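Side-chain contacts in NEQ263 (Nanoarchaeum equitans Kin4-M, PDB 5BN3), which forms, with its partner NeqA, the core complex of an unusual archaeal ATP synthase and probably binds adenine nucleotide: residues B[118-123]-B[395-400]; B[154-159]-B[211-216]; B[227-232]-B[289-294]. All coordinates share one frame; numbering follows the deposited sequence.

Contact 1. Residues B[118-123]-B[395-400]; sequences IDVAHP and EKSFEI
Val120 and Ser397 bring the two backbones together, with CA atoms 7.2 Å apart. Residues 118-123 run from the short helix 116-119 into a loop, whereas residues 395-400 form a regular part of helix 394-408. No hydrogen bond runs directly from one segment to the other, and the buried surface is modest at 117 Å². Val120 carries most of the apolar contact. With CG1 anti to the backbone N (chi1 178°), the other methyl sits beside that N and anti to the carbonyl carbon, and from there Val120 CG2 reaches Ser397 CB at 3.7 Å. The same methyl approaches the Phe398 ring obliquely, with Val120 CG2 4.3 Å from Phe398 CE1. The Phe398 ring also stacks with Tyr339 and meets His336 edge-to-face. Leu343, Phe383, Ile394 and Ile401 also pack on Val120, which makes the valine a buried apolar knob among the C-terminal helices.

Beside this apolar patch runs a polar link. A water donates to Asp119 OD2 at 3.0 Å and accepts from Ser397 OG at 2.7 Å, and Ser397 OG is also hydrogen-bonded to Ser116 OG. Asp119 OD2 also takes the Gly114 N-H, and Asp119 OD1 pairs with Thr113 OG1, so the water bridges two groups that are already positioned. The packing of Val120 and the water bridge beside it join the nucleotide-binding domain to the C-terminal helical domain, two consecutive domains of the ATPase alpha/beta family.

Contact 2. Residues B[154-159]-B[211-216]; sequences DKTIIF and EYLAFE
Leu213 has more surface covered here than any other residue, and it meets the strand through one methyl group, CD1. Its CG lies anti to the carbonyl carbon (chi1 -67°), and with chi2 extended at 180° this carries CD1 out from helix 196-215 towards strand 156-162. There CD1 lies over the pair Thr156 and Ile158, touching both. Thr156 CG2 stands 3.9 Å from Leu213 CD1, the threonine and leucine crossing at about a right angle, and Ile158 CD1 is 4.2 Å from the same Leu213 CD1. Thr156 and Ile158 are two residues apart, so both project from one face of the sheet, as alternation along a strand requires; the intervening Ile157 turns to the other side.

Thr156 divides its two branches between tasks. Its methyl joins the apolar contact, while OG1 is hydrogen-bonded to Asn184 OD1 just ahead of strand 185-190. Val221, on the strand that follows the helix, touches both Leu213 and Ile158 and continues the apolar layer onto the neighbouring strand.

The case illustrates how a connecting helix can be seated on a sheet through one leucine methyl. Helix 196-215 links strands 185-190 and 220-226, which flank strand 156-162 and pair parallel with it, and Leu213 packs on that middle strand: a beta-alpha-beta crossover of the P-loop NTPase fold.

Contact 3. Residues B[227-232]-B[289-294]; sequences DMTNYA and HVVPDL
Two helix N-termini meet in this contact, each opened by a capping side chain, within the nucleotide-binding domain. Helix 228-241 starts directly after strand 220-226 and the capping residue Asp227, and helix 290-296 approaches it so that Thr229 and Val291 have CA atoms 6.4 Å apart. The axes of the short segments 228-232 and 290-294 pass 10.2 Å from each other at 112°.

Val291 is the side chain that fills the crossing, and its two methyls serve different neighbours. Val291 CG1, anti to the backbone N (chi1 176°), lies against the first turn of the other helix, 3.9 Å from Thr229 OG1 and 4.2 Å from Met228 O. Val291 CG2 instead faces the next turn, where it reaches Ala232 CB at 3.7 Å. The small alanine lets the branched valine come close to the helix surface. Thr229 OG1 has its polar partner in the carbonyl O of Thr281, so its contact with the Val291 methyl is purely van der Waals.

The caps fix the starts of both helices. Thr229 N donates to Asp227 OD1 at 2.8 Å, with an N-H...O angle of 160°, while Asp227 OD2 is bound to Thr281 OG1. The second cap is a histidine: Val291 N donates to His289 ND1 at 3.2 Å, from a position tilted out of the ring plane. Asn230 OD1 accepts from Arg396 of a neighbouring alpha chain, which places the first helix beside a subunit interface.

Asp227, preceded by a cis peptide, directly follows the hydrophobic strand 220-226; that position is consistent with the Walker B acidic residue of P-loop NTPases. The pattern as a whole is a pair of N-capped helices packed through one valine, the first of them following a strand of the P-loop NTPase sheet.

Overall arrangement
Contacts 2 and 3 lie within the nucleotide-binding domain, whereas contact 1 ties that domain to the C-terminal helices. Strand 220-226 connects contacts 2 and 3: it follows helix 196-215 of contact 2 and leads into Asp227 of contact 3. Their centres are 25 Å apart and their nearest atoms about 7 Å, so they do not touch. Contact 1 is separate, its centre 28 Å from that of contact 2 and 30 Å from that of contact 3, yet in sequence its segments enclose both. None of the three lies at Arg326, the residue observed to bind ADP; they illustrate packing within and between domains.

Contact 1. Residues B[118-123]-B[395-400]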
loop_
_atom_site.group_PDB
_atom_site.type_symbol
_atom_site.label_atom_id
_atom_site.label_comp_id
_atom_site.label_asym_id
_atom_site.label_seq_id
_atom_site.Cartn_x
_atom_site.Cartn_y
_atom_site.Cartn_z
ATOM N N ILE B 118 -32.206 18.373 -3.181
ATOM C CA ILE B 118 -32.083 17.775 -4.508
ATOM C C ILE B 118 -32.613 18.708 -5.600
ATOM O O ILE B 118 -31.890 19.054 -6.532
ATOM C CB ILE B 118 -32.841 16.433 -4.588
ATOM C CG1 ILE B 118 -32.148 15.373 -3.725
ATOM C CG2 ILE B 118 -32.936 15.955 -6.029
ATOM C CD1 ILE B 118 -32.853 14.026 -3.725
ATOM N N ASP B 119 -33.873 19.123 -5.474
ATOM C CA ASP B 119 -34.575 19.833 -6.549
ATOM C C ASP B 119 -33.932 21.132 -7.051
ATOM O O ASP B 119 -33.944 21.405 -8.250
ATOM C CB ASP B 119 -36.029 20.102 -6.146
ATOM C CG ASP B 119 -36.869 18.842 -6.101
ATOM O OD1 ASP B 119 -36.440 17.811 -6.664
ATOM O OD2 ASP B 119 -37.969 18.885 -5.511
ATOM N N VAL B 120 -33.386 21.934 -6.142
ATOM C CA VAL B 120 -32.815 23.223 -6.532
ATOM C C VAL B 120 -31.502 23.082 -7.302
ATOM O O VAL B 120 -31.413 23.464 -8.466
ATOM C CB VAL B 120 -32.598 24.142 -5.310
ATOM C CG1 VAL B 120 -31.960 25.447 -5.740
ATOM C CG2 VAL B 120 -33.921 24.413 -4.617
ATOM N N ALA B 121 -30.489 22.515 -6.656
ATOM C CA ALA B 121 -29.154 22.476 -7.244
ATOM C C ALA B 121 -28.844 21.195 -8.016
ATOM O O ALA B 121 -28.039 21.213 -8.940
ATOM C CB ALA B 121 -28.107 22.712 -6.179
ATOM N N HIS B 122 -29.470 20.085 -7.642
ATOM C CA HIS B 122 -29.142 18.802 -8.269
ATOM C C HIS B 122 -30.361 18.001 -8.727
ATOM O O HIS B 122 -30.495 16.830 -8.364
ATOM C CB HIS B 122 -28.319 17.945 -7.297
ATOM C CG HIS B 122 -27.226 18.697 -6.602
ATOM N ND1 HIS B 122 -26.143 19.228 -7.268
ATOM C CD2 HIS B 122 -27.043 18.997 -5.291
ATOM C CE1 HIS B 122 -25.344 19.827 -6.403
ATOM N NE2 HIS B 122 -25.868 19.700 -5.196
ATOM N N PRO B 123 -31.247 18.616 -9.536
ATOM C CA PRO B 123 -32.501 17.925 -9.849
ATOM C C PRO B 123 -32.315 16.667 -10.689
ATOM O O PRO B 123 -31.408 16.597 -11.525
ATOM C CB PRO B 123 -33.292 18.971 -10.642
ATOM C CG PRO B 123 -32.256 19.853 -11.244
ATOM C CD PRO B 123 -31.144 19.913 -10.230
ATOM N N GLU B 395 -41.123 26.194 -5.777
ATOM C CA GLU B 395 -41.386 27.571 -5.375
ATOM C C GLU B 395 -41.144 27.760 -3.881
ATOM O O GLU B 395 -40.600 28.779 -3.456
ATOM C CB GLU B 395 -42.820 27.979 -5.731
ATOM C CG GLU B 395 -43.110 28.058 -7.224
ATOM C CD GLU B 395 -43.442 26.710 -7.840
ATOM O OE1 GLU B 395 -43.738 25.756 -7.089
ATOM O OE2 GLU B 395 -43.411 26.607 -9.084
ATOM N N LYS B 396 -41.548 26.771 -3.088
ATOM C CA LYS B 396 -41.315 26.800 -1.647
ATOM C C LYS B 396 -39.820 26.753 -1.336
ATOM O O LYS B 396 -39.341 27.442 -0.435
ATOM C CB LYS B 396 -42.042 25.638 -0.960
ATOM C CG LYS B 396 -41.806 25.547 0.542
ATOM C CD LYS B 396 -42.232 26.827 1.251
ATOM C CE LYS B 396 -41.912 26.782 2.739
ATOM N NZ LYS B 396 -42.643 25.702 3.451
ATOM N N SER B 397 -39.086 25.946 -2.096
ATOM C CA SER B 397 -37.640 25.839 -1.926
ATOM C C SER B 397 -36.936 27.160 -2.243
ATOM O O SER B 397 -35.975 27.534 -1.569
ATOM C CB SER B 397 -37.082 24.712 -2.800
ATOM O OG SER B 397 -37.546 23.446 -2.360
ATOM N N PHE B 398 -37.418 27.858 -3.268
ATOM C CA PHE B 398 -36.886 29.170 -3.631
ATOM C C PHE B 398 -37.156 30.192 -2.529
ATOM O O PHE B 398 -36.302 31.022 -2.219
ATOM C CB PHE B 398 -37.506 29.661 -4.943
ATOM C CG PHE B 398 -37.054 28.900 -6.161
ATOM C CD1 PHE B 398 -35.913 28.108 -6.128
ATOM C CD2 PHE B 398 -37.769 28.990 -7.347
ATOM C CE1 PHE B 398 -35.502 27.415 -7.256
ATOM C CE2 PHE B 398 -37.362 28.301 -8.475
ATOM C CZ PHE B 398 -36.226 27.515 -8.430
ATOM N N GLU B 399 -38.354 30.128 -1.951
ATOM C CA GLU B 399 -38.753 31.027 -0.869
ATOM C C GLU B 399 -37.857 30.880 0.356
ATOM O O GLU B 399 -37.516 31.868 1.008
ATOM C CB GLU B 399 -40.210 30.772 -0.469
ATOM C CG GLU B 399 -41.239 31.223 -1.492
ATOM C CD GLU B 399 -42.658 30.904 -1.060
ATOM O OE1 GLU B 399 -42.866 30.637 0.144
ATOM O OE2 GLU B 399 -43.561 30.914 -1.922
ATOM N N ILE B 400 -37.494 29.641 0.674
ATOM C CA ILE B 400 -36.595 29.370 1.791
ATOM C C ILE B 400 -35.230 30.013 1.546
ATOM O O ILE B 400 -34.668 30.649 2.438
ATOM C CB ILE B 400 -36.434 27.850 2.034
ATOM C CG1 ILE B 400 -37.766 27.240 2.482
ATOM C CG2 ILE B 400 -35.375 27.585 3.081
ATOM C CD1 ILE B 400 -37.724 25.730 2.662
HETATM O O HOH W 1 -38.299 21.444 -3.949
#

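Contact 2. Residues B[154-159]-B[211-216]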
loop_
_atom_site.group_PDB
_atom_site.type_symbol
_atom_site.label_atom_id
_atom_site.label_comp_id
_atom_site.label_asym_id
_atom_site.label_seq_id
_atom_site.Cartn_x
_atom_site.Cartn_y
_atom_site.Cartn_z
ATOM N N ASP B 154 -47.065 7.955 -11.190
ATOM C CA ASP B 154 -47.665 7.606 -12.469
ATOM C C ASP B 154 -46.882 6.503 -13.175
ATOM O O ASP B 154 -47.232 6.100 -14.285
ATOM C CB ASP B 154 -47.677 8.843 -13.361
ATOM C CG ASP B 154 -46.357 9.593 -13.322
ATOM O OD1 ASP B 154 -45.830 9.812 -12.210
ATOM O OD2 ASP B 154 -45.840 9.954 -14.400
ATOM N N LYS B 155 -45.826 6.015 -12.530
ATOM C CA LYS B 155 -44.890 5.102 -13.177
ATOM C C LYS B 155 -44.800 3.738 -12.495
ATOM O O LYS B 155 -45.085 3.604 -11.305
ATOM C CB LYS B 155 -43.495 5.740 -13.228
ATOM C CG LYS B 155 -43.464 7.151 -13.797
ATOM C CD LYS B 155 -42.059 7.734 -13.740
ATOM C CE LYS B 155 -42.017 9.153 -14.278
ATOM N NZ LYS B 155 -42.852 10.082 -13.473
ATOM N N THR B 156 -44.398 2.729 -13.262
ATOM C CA THR B 156 -44.072 1.427 -12.696
ATOM C C THR B 156 -42.736 1.532 -11.964
ATOM O O THR B 156 -41.766 2.070 -12.502
ATOM C CB THR B 156 -43.955 0.353 -13.794
ATOM O OG1 THR B 156 -45.194 0.255 -14.509
ATOM C CG2 THR B 156 -43.622 -0.998 -13.187
ATOM N N ILE B 157 -42.687 1.035 -10.732
ATOM C CA ILE B 157 -41.435 0.991 -9.985
ATOM C C ILE B 157 -40.866 -0.421 -10.021
ATOM O O ILE B 157 -41.561 -1.384 -9.705
ATOM C CB ILE B 157 -41.637 1.409 -8.516
ATOM C CG1 ILE B 157 -42.117 2.860 -8.441
ATOM C CG2 ILE B 157 -40.345 1.256 -7.729
ATOM C CD1 ILE B 157 -42.421 3.328 -7.035
ATOM N N ILE B 158 -39.604 -0.548 -10.416
ATOM C CA ILE B 158 -38.924 -1.836 -10.336
ATOM C C ILE B 158 -37.808 -1.757 -9.301
ATOM O O ILE B 158 -36.918 -0.908 -9.391
ATOM C CB ILE B 158 -38.375 -2.282 -11.703
ATOM C CG1 ILE B 158 -39.527 -2.421 -12.702
ATOM C CG2 ILE B 158 -37.627 -3.601 -11.577
ATOM C CD1 ILE B 158 -39.099 -2.854 -14.085
ATOM N N PHE B 159 -37.874 -2.639 -8.309
ATOM C CA PHE B 159 -36.914 -2.653 -7.214
ATOM C C PHE B 159 -36.052 -3.906 -7.279
ATOM O O PHE B 159 -36.563 -5.024 -7.203
ATOM C CB PHE B 159 -37.654 -2.582 -5.876
ATOM C CG PHE B 159 -36.762 -2.718 -4.673
ATOM C CD1 PHE B 159 -35.610 -1.956 -4.552
ATOM C CD2 PHE B 159 -37.095 -3.588 -3.647
ATOM C CE1 PHE B 159 -34.797 -2.077 -3.438
ATOM C CE2 PHE B 159 -36.290 -3.713 -2.531
ATOM C CZ PHE B 159 -35.136 -2.954 -2.427
ATOM N N GLU B 211 -36.699 -2.495 -19.688
ATOM C CA GLU B 211 -36.556 -2.163 -21.104
ATOM C C GLU B 211 -37.788 -2.583 -21.898
ATOM O O GLU B 211 -38.174 -1.912 -22.855
ATOM C CB GLU B 211 -35.311 -2.831 -21.692
ATOM C CG GLU B 211 -33.995 -2.212 -21.253
ATOM C CD GLU B 211 -32.799 -3.006 -21.735
ATOM O OE1 GLU B 211 -32.967 -4.206 -22.050
ATOM O OE2 GLU B 211 -31.691 -2.434 -21.805
ATOM N N TYR B 212 -38.391 -3.701 -21.509
ATOM C CA TYR B 212 -39.616 -4.167 -22.145
ATOM C C TYR B 212 -40.754 -3.191 -21.875
ATOM O O TYR B 212 -41.449 -2.764 -22.793
ATOM C CB TYR B 212 -39.988 -5.566 -21.640
ATOM C CG TYR B 212 -41.346 -6.039 -22.108
ATOM C CD1 TYR B 212 -41.525 -6.529 -23.395
ATOM C CD2 TYR B 212 -42.447 -5.997 -21.264
ATOM C CE1 TYR B 212 -42.763 -6.961 -23.828
ATOM C CE2 TYR B 212 -43.690 -6.425 -21.690
ATOM C CZ TYR B 212 -43.841 -6.907 -22.971
ATOM O OH TYR B 212 -45.075 -7.335 -23.398
ATOM N N LEU B 213 -40.938 -2.840 -20.607
ATOM C CA LEU B 213 -42.011 -1.933 -20.210
ATOM C C LEU B 213 -41.851 -0.534 -20.809
ATOM O O LEU B 213 -42.820 0.064 -21.280
ATOM C CB LEU B 213 -42.095 -1.848 -18.681
ATOM C CG LEU B 213 -42.542 -3.110 -17.939
ATOM C CD1 LEU B 213 -42.579 -2.885 -16.434
ATOM C CD2 LEU B 213 -43.904 -3.546 -18.437
ATOM N N ALA B 214 -40.625 -0.021 -20.802
ATOM C CA ALA B 214 -40.372 1.349 -21.242
ATOM C C ALA B 214 -40.338 1.505 -22.758
ATOM O O ALA B 214 -40.876 2.470 -23.303
ATOM C CB ALA B 214 -39.077 1.865 -20.636
ATOM N N PHE B 215 -39.696 0.561 -23.438
ATOM C CA PHE B 215 -39.403 0.724 -24.860
ATOM C C PHE B 215 -40.267 -0.133 -25.785
ATOM O O PHE B 215 -40.237 0.048 -27.001
ATOM C CB PHE B 215 -37.910 0.487 -25.117
ATOM C CG PHE B 215 -37.015 1.371 -24.292
ATOM C CD1 PHE B 215 -37.352 2.698 -24.068
ATOM C CD2 PHE B 215 -35.855 0.871 -23.720
ATOM C CE1 PHE B 215 -36.541 3.518 -23.300
ATOM C CE2 PHE B 215 -35.038 1.685 -22.950
ATOM C CZ PHE B 215 -35.382 3.010 -22.741
ATOM N N GLU B 216 -41.031 -1.059 -25.215
ATOM C CA GLU B 216 -41.994 -1.833 -25.997
ATOM C C GLU B 216 -43.429 -1.464 -25.637
ATOM O O GLU B 216 -44.301 -1.418 -26.503
ATOM C CB GLU B 216 -41.772 -3.341 -25.826
ATOM C CG GLU B 216 -40.594 -3.903 -26.610
ATOM C CD GLU B 216 -40.870 -5.300 -27.141
ATOM O OE1 GLU B 216 -42.018 -5.773 -26.995
ATOM O OE2 GLU B 216 -39.945 -5.920 -27.709
#

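Contact 3. Residues B[227-232]-B[289-294]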
loop_
_atom_site.group_PDB
_atom_site.type_symbol
_atom_site.label_atom_id
_atom_site.label_comp_id
_atom_site.label_asym_id
_atom_site.label_seq_id
_atom_site.Cartn_x
_atom_site.Cartn_y
_atom_site.Cartn_z
ATOM N N ASP B 227 -27.753 -3.417 -3.125
ATOM C CA ASP B 227 -26.659 -2.464 -2.967
ATOM C C ASP B 227 -25.604 -2.828 -4.005
ATOM O O ASP B 227 -25.247 -4.000 -4.135
ATOM C CB ASP B 227 -26.081 -2.627 -1.551
ATOM C CG ASP B 227 -25.005 -1.603 -1.208
ATOM O OD1 ASP B 227 -24.169 -1.259 -2.070
ATOM O OD2 ASP B 227 -24.979 -1.152 -0.042
ATOM N N MET B 228 -25.101 -1.841 -4.745
ATOM C CA MET B 228 -24.137 -2.123 -5.809
ATOM C C MET B 228 -22.813 -2.663 -5.271
ATOM O O MET B 228 -22.066 -3.320 -5.996
ATOM C CB MET B 228 -23.893 -0.891 -6.691
ATOM C CG MET B 228 -25.125 -0.372 -7.429
ATOM S SD MET B 228 -26.182 -1.656 -8.143
ATOM C CE MET B 228 -25.073 -2.413 -9.332
ATOM N N THR B 229 -22.527 -2.400 -4.002
ATOM C CA THR B 229 -21.317 -2.934 -3.385
ATOM C C THR B 229 -21.438 -4.448 -3.205
ATOM O O THR B 229 -20.454 -5.178 -3.337
ATOM C CB THR B 229 -21.009 -2.243 -2.045
ATOM O OG1 THR B 229 -20.869 -0.833 -2.263
ATOM C CG2 THR B 229 -19.718 -2.773 -1.460
ATOM N N ASN B 230 -22.649 -4.919 -2.912
ATOM C CA ASN B 230 -22.907 -6.354 -2.842
ATOM C C ASN B 230 -22.847 -6.994 -4.223
ATOM O O ASN B 230 -22.435 -8.144 -4.360
ATOM C CB ASN B 230 -24.270 -6.641 -2.210
ATOM C CG ASN B 230 -24.331 -6.258 -0.750
ATOM O OD1 ASN B 230 -23.305 -6.166 -0.075
ATOM N ND2 ASN B 230 -25.541 -6.037 -0.248
ATOM N N TYR B 231 -23.274 -6.252 -5.240
ATOM C CA TYR B 231 -23.199 -6.732 -6.615
ATOM C C TYR B 231 -21.753 -6.948 -7.044
ATOM O O TYR B 231 -21.412 -7.978 -7.626
ATOM C CB TYR B 231 -23.892 -5.763 -7.580
ATOM C CG TYR B 231 -23.678 -6.143 -9.027
ATOM C CD1 TYR B 231 -24.497 -7.073 -9.646
ATOM C CD2 TYR B 231 -22.640 -5.591 -9.765
ATOM C CE1 TYR B 231 -24.297 -7.435 -10.962
ATOM C CE2 TYR B 231 -22.431 -5.949 -11.077
ATOM C CZ TYR B 231 -23.259 -6.873 -11.669
ATOM O OH TYR B 231 -23.051 -7.224 -12.982
ATOM N N ALA B 232 -20.908 -5.960 -6.773
ATOM C CA ALA B 232 -19.492 -6.068 -7.094
ATOM C C ALA B 232 -18.847 -7.247 -6.370
ATOM O O ALA B 232 -17.972 -7.916 -6.920
ATOM C CB ALA B 232 -18.776 -4.777 -6.752
ATOM N N HIS B 289 -12.945 4.558 -2.980
ATOM C CA HIS B 289 -12.992 3.104 -3.074
ATOM C C HIS B 289 -13.455 2.738 -4.480
ATOM O O HIS B 289 -14.253 3.457 -5.076
ATOM C CB HIS B 289 -13.944 2.523 -2.031
ATOM C CG HIS B 289 -13.985 1.026 -2.012
ATOM N ND1 HIS B 289 -14.780 0.293 -2.863
ATOM C CD2 HIS B 289 -13.335 0.126 -1.233
ATOM C CE1 HIS B 289 -14.618 -0.996 -2.616
ATOM N NE2 HIS B 289 -13.747 -1.122 -1.630
ATOM N N VAL B 290 -12.952 1.625 -5.008
ATOM C CA VAL B 290 -13.187 1.268 -6.407
ATOM C C VAL B 290 -14.666 1.244 -6.822
ATOM O O VAL B 290 -14.999 1.654 -7.934
ATOM C CB VAL B 290 -12.488 -0.064 -6.775
ATOM C CG1 VAL B 290 -13.006 -1.185 -5.914
ATOM C CG2 VAL B 290 -12.690 -0.393 -8.242
ATOM N N VAL B 291 -15.555 0.791 -5.941
ATOM C CA VAL B 291 -16.974 0.723 -6.302
ATOM C C VAL B 291 -17.647 2.101 -6.473
ATOM O O VAL B 291 -18.228 2.371 -7.523
ATOM C CB VAL B 291 -17.787 -0.197 -5.359
ATOM C CG1 VAL B 291 -19.262 -0.165 -5.717
ATOM C CG2 VAL B 291 -17.256 -1.620 -5.428
ATOM N N PRO B 292 -17.572 2.980 -5.453
ATOM C CA PRO B 292 -18.150 4.304 -5.721
ATOM C C PRO B 292 -17.387 5.095 -6.783
ATOM O O PRO B 292 -18.001 5.898 -7.486
ATOM C CB PRO B 292 -18.060 5.018 -4.364
ATOM C CG PRO B 292 -17.008 4.280 -3.604
ATOM C CD PRO B 292 -17.122 2.851 -4.054
ATOM N N ASP B 293 -16.078 4.885 -6.893
ATOM C CA ASP B 293 -15.283 5.612 -7.877
ATOM C C ASP B 293 -15.669 5.252 -9.310
ATOM O O ASP B 293 -15.879 6.138 -10.142
ATOM C CB ASP B 293 -13.786 5.373 -7.658
ATOM C CG ASP B 293 -12.928 6.145 -8.634
ATOM O OD1 ASP B 293 -12.927 7.395 -8.566
ATOM O OD2 ASP B 293 -12.247 5.513 -9.471
ATOM N N LEU B 294 -15.767 3.957 -9.599
ATOM C CA LEU B 294 -16.176 3.514 -10.934
ATOM C C LEU B 294 -17.620 3.912 -11.229
ATOM O O LEU B 294 -17.947 4.302 -12.351
ATOM C CB LEU B 294 -15.996 2.000 -11.093
ATOM C CG LEU B 294 -14.562 1.463 -11.099
ATOM C CD1 LEU B 294 -14.537 -0.018 -11.451
ATOM C CD2 LEU B 294 -13.685 2.252 -12.056
#